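Local coordinates for protein sphingomyelinase C (Streptomyces griseocarneus, PDB 7CNE) that belongs to the endonuclease/exonuclease/phosphatase family and folds around two packed beta sheets as a DNase I-like alpha/beta sandwich, at residues A202-A205 / S206-D210; L250-N253 / G254-R257. All coordinates share one frame; numbering follows the deposited sequence.

Contact 1. Residues A202-A205 / S206-D210; sequences AEYA and SMLAD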
# COMPACT_ATOMS: atom_id res chain seq x y z
N ALA A 202 19.41 1.80 7.12
CA ALA A 202 19.79 3.17 6.82
C ALA A 202 18.90 3.81 5.75
O ALA A 202 18.76 5.03 5.72
CB ALA A 202 21.25 3.22 6.36
N GLU A 203 18.30 3.00 4.88
CA GLU A 203 17.42 3.54 3.85
C GLU A 203 16.16 4.20 4.44
O GLU A 203 15.56 5.06 3.78
CB GLU A 203 17.03 2.44 2.84
CG GLU A 203 16.24 2.94 1.63
CD GLU A 203 15.88 1.84 0.63
OE1 GLU A 203 15.40 2.18 -0.46
OE2 GLU A 203 16.08 0.63 0.94
N TYR A 204 15.77 3.83 5.66
CA TYR A 204 14.65 4.51 6.31
C TYR A 204 14.84 6.02 6.33
O TYR A 204 13.95 6.78 5.95
CB TYR A 204 14.47 3.97 7.73
CG TYR A 204 13.46 4.73 8.57
CD1 TYR A 204 12.10 4.59 8.35
CD2 TYR A 204 13.88 5.58 9.59
CE1 TYR A 204 11.16 5.29 9.14
CE2 TYR A 204 12.96 6.28 10.38
CZ TYR A 204 11.61 6.13 10.15
OH TYR A 204 10.69 6.82 10.94
N ALA A 205 16.02 6.47 6.77
CA ALA A 205 16.27 7.91 6.84
C ALA A 205 16.29 8.56 5.45
O ALA A 205 15.85 9.70 5.29
CB ALA A 205 17.57 8.19 7.59
N SER A 206 16.82 7.87 4.44
CA SER A 206 16.79 8.50 3.12
C SER A 206 15.38 8.52 2.53
O SER A 206 15.03 9.45 1.79
CB SER A 206 17.78 7.81 2.17
OG SER A 206 17.48 6.44 1.99
N MET A 207 14.55 7.53 2.86
CA MET A 207 13.14 7.59 2.46
C MET A 207 12.47 8.85 3.00
O MET A 207 11.80 9.57 2.26
CB MET A 207 12.42 6.33 2.94
CG MET A 207 10.91 6.35 2.70
SD MET A 207 10.12 4.96 3.52
CE MET A 207 10.04 5.60 5.21
N LEU A 208 12.64 9.12 4.30
CA LEU A 208 12.07 10.33 4.90
C LEU A 208 12.51 11.58 4.15
O LEU A 208 11.71 12.47 3.88
CB LEU A 208 12.48 10.43 6.37
CG LEU A 208 12.00 9.36 7.36
CD1 LEU A 208 12.53 9.70 8.73
CD2 LEU A 208 10.46 9.28 7.37
N ALA A 209 13.80 11.67 3.83
CA ALA A 209 14.32 12.85 3.15
C ALA A 209 13.81 12.93 1.71
O ALA A 209 13.47 14.01 1.23
CB ALA A 209 15.85 12.85 3.19
N ASP A 210 13.76 11.78 1.02
CA ASP A 210 13.32 11.78 -0.38
C ASP A 210 11.84 12.13 -0.51
O ASP A 210 11.46 12.89 -1.41
CB ASP A 210 13.59 10.41 -1.00
CG ASP A 210 15.08 10.18 -1.30
OD1 ASP A 210 15.81 11.18 -1.49
OD2 ASP A 210 15.50 9.01 -1.33
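The first turns of the short helix 203-211 bring Tyr-204 against Met-207 and Leu-208, with Glu-203 one turn before Ser-206. Three i to i+4 backbone bonds hold the turns: Met-207 N to Glu-203 O, Leu-208 N to Tyr-204 O, and Ala-209 N to Ala-205 O. Met-207 N to Glu-203 O is 2.8 Å, with the donor nearly in line with the C=O bond. Glu-203 O also accepts Ser-206 OG at 3.0 Å, so two donors grip one oxygen. The hydroxyl comes in from the side, at a C=O...OG angle of 109°. It can do so because OG sits between the backbone N and the carbonyl carbon of Ser-206 (chi1 60°).

Two apolar side chains pack on one side of the Tyr-204 ring. Leu-208 CG lies over that face, offset toward the rim, and its CD1 reaches CE2 of Tyr-204 at 3.8 Å. The Met-207 methyl approaches the ring obliquely from that same side, CE to Tyr-204 CD1 at 3.9 Å. A bend at chi3 (80°) turns that methyl back toward the tyrosine.

Glu-203 and Asp-210 face helix 162-180, where they form salt bridges with Arg-167 and Arg-172. Met-207 packs on Phe-171 of that helix. Tyr-204, Met-207 and Leu-208 rest on strand 247-251 through Tyr-248 and Leu-250.

Contact 2. Residues L250-N253 / G254-R257; sequences LHRN and GHAR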
# COMPACT_ATOMS: atom_id res chain seq x y z
N LEU A 250 2.77 8.12 6.70
CA LEU A 250 3.59 9.21 7.20
C LEU A 250 3.11 10.55 6.65
O LEU A 250 2.83 10.67 5.45
CB LEU A 250 5.07 9.00 6.84
CG LEU A 250 5.74 7.75 7.43
CD1 LEU A 250 7.15 7.51 6.84
CD2 LEU A 250 5.80 7.85 8.95
N HIS A 251 3.04 11.54 7.52
CA HIS A 251 2.67 12.89 7.14
C HIS A 251 3.82 13.61 6.43
O HIS A 251 4.99 13.22 6.52
CB HIS A 251 2.23 13.69 8.37
CG HIS A 251 0.91 13.27 8.91
ND1 HIS A 251 -0.28 13.81 8.46
CD2 HIS A 251 0.58 12.33 9.83
CE1 HIS A 251 -1.28 13.23 9.10
NE2 HIS A 251 -0.79 12.34 9.93
N ARG A 252 3.46 14.67 5.72
CA ARG A 252 4.40 15.48 4.96
C ARG A 252 4.93 16.63 5.80
O ARG A 252 4.16 17.30 6.51
CB ARG A 252 3.71 16.03 3.71
CG ARG A 252 4.59 16.83 2.78
CD ARG A 252 3.95 16.90 1.40
NE ARG A 252 4.66 17.76 0.47
CZ ARG A 252 5.66 17.37 -0.32
NH1 ARG A 252 6.09 16.12 -0.30
NH2 ARG A 252 6.23 18.25 -1.13
N ASN A 253 6.24 16.88 5.73
CA ASN A 253 6.81 18.00 6.46
C ASN A 253 6.14 19.31 6.06
O ASN A 253 5.81 19.53 4.89
CB ASN A 253 8.32 18.09 6.23
CG ASN A 253 9.08 17.01 6.97
OD1 ASN A 253 8.73 16.66 8.10
ND2 ASN A 253 10.14 16.49 6.34
N GLY A 254 5.95 20.19 7.04
CA GLY A 254 5.37 21.49 6.79
C GLY A 254 3.86 21.53 6.70
O GLY A 254 3.30 22.61 6.45
N HIS A 255 3.17 20.41 6.90
CA HIS A 255 1.72 20.40 6.84
C HIS A 255 1.16 20.04 8.21
O HIS A 255 1.83 19.39 9.02
CB HIS A 255 1.23 19.41 5.77
CG HIS A 255 1.44 19.91 4.38
ND1 HIS A 255 0.45 20.56 3.67
CD2 HIS A 255 2.54 19.92 3.59
CE1 HIS A 255 0.93 20.92 2.49
NE2 HIS A 255 2.19 20.54 2.42
N ALA A 256 -0.05 20.51 8.47
CA ALA A 256 -0.72 20.16 9.71
C ALA A 256 -0.84 18.64 9.83
O ALA A 256 -0.97 17.92 8.84
CB ALA A 256 -2.10 20.81 9.77
N ARG A 257 -0.76 18.16 11.06
CA ARG A 257 -0.87 16.74 11.36
C ARG A 257 -1.24 16.60 12.82
O ARG A 257 -0.98 17.50 13.61
CB ARG A 257 0.43 16.00 11.04
CG ARG A 257 1.60 16.33 11.98
CD ARG A 257 2.79 15.40 11.69
NE ARG A 257 3.90 15.59 12.61
CZ ARG A 257 4.92 16.42 12.39
NH1 ARG A 257 4.95 17.14 11.28
NH2 ARG A 257 5.90 16.53 13.29
O HOH W 1 0.17 16.26 6.98
O HOH W 2 3.29 17.18 8.94
O HOH W 3 3.69 20.60 0.18
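His-251 and Arg-257 form the tight part of this contact. Arg-257 CB stands over one face of the imidazole, 3.5 Å from the ring centroid of His-251 and 16° off the normal, a CH-pi contact. With CG of Arg-257 between its backbone N and carbonyl carbon (chi1 69°), the chain runs on past the ring, and CD comes to 3.8 Å from His-251 CB. Trp-261 meets the same histidine edge-to-face.

Arg-252 and His-255 lie alongside each other, pointing the same way. CG of Arg-252 touches the ring carbon CD2 of His-255, 3.8 Å. Their polar ends are held beyond the turn: Arg-252 to Asp-175 by a salt bridge, His-255 ND1 to the carbonyl of Glu-187.

The looser side is joined by water. One water links His-251 ND1 to Ala-256 O, and another joins Arg-252 NE and His-255 NE2. A third donates to Arg-252 O and His-255 O and accepts from NH1 of the exposed Arg-257.

The backbone reverses through His-255 N to Arg-252 O, 3.3 Å. Gly-254 has a positive phi (83°), where a CB would clash with Asn-253 O. This is a type II beta turn, with glycine at its third position, following edge strand 247-251.

In the fold
Contact 1 comes first along the chain, on helix 203-211, and contact 2 follows at the end of strand 247-251 and in the loop leading to strand 261-265. Their centres lie about 16 Å apart, and both are toward the periphery of the chain. They meet at Leu-250: its CD1 is 3.8 Å from Leu-208 CD2 and equally far from Met-207 CE. Strand 247-251 is one of the two edge strands of the six-stranded sheet, next to 188-192. Helix 162-180 receives charged side chains from both contacts, through Arg-167 and Arg-172 for one and Asp-175 for the other. Together they place helix 203-211 against the edge strand, as in the layered alpha/beta sandwich of the DNase I-like fold.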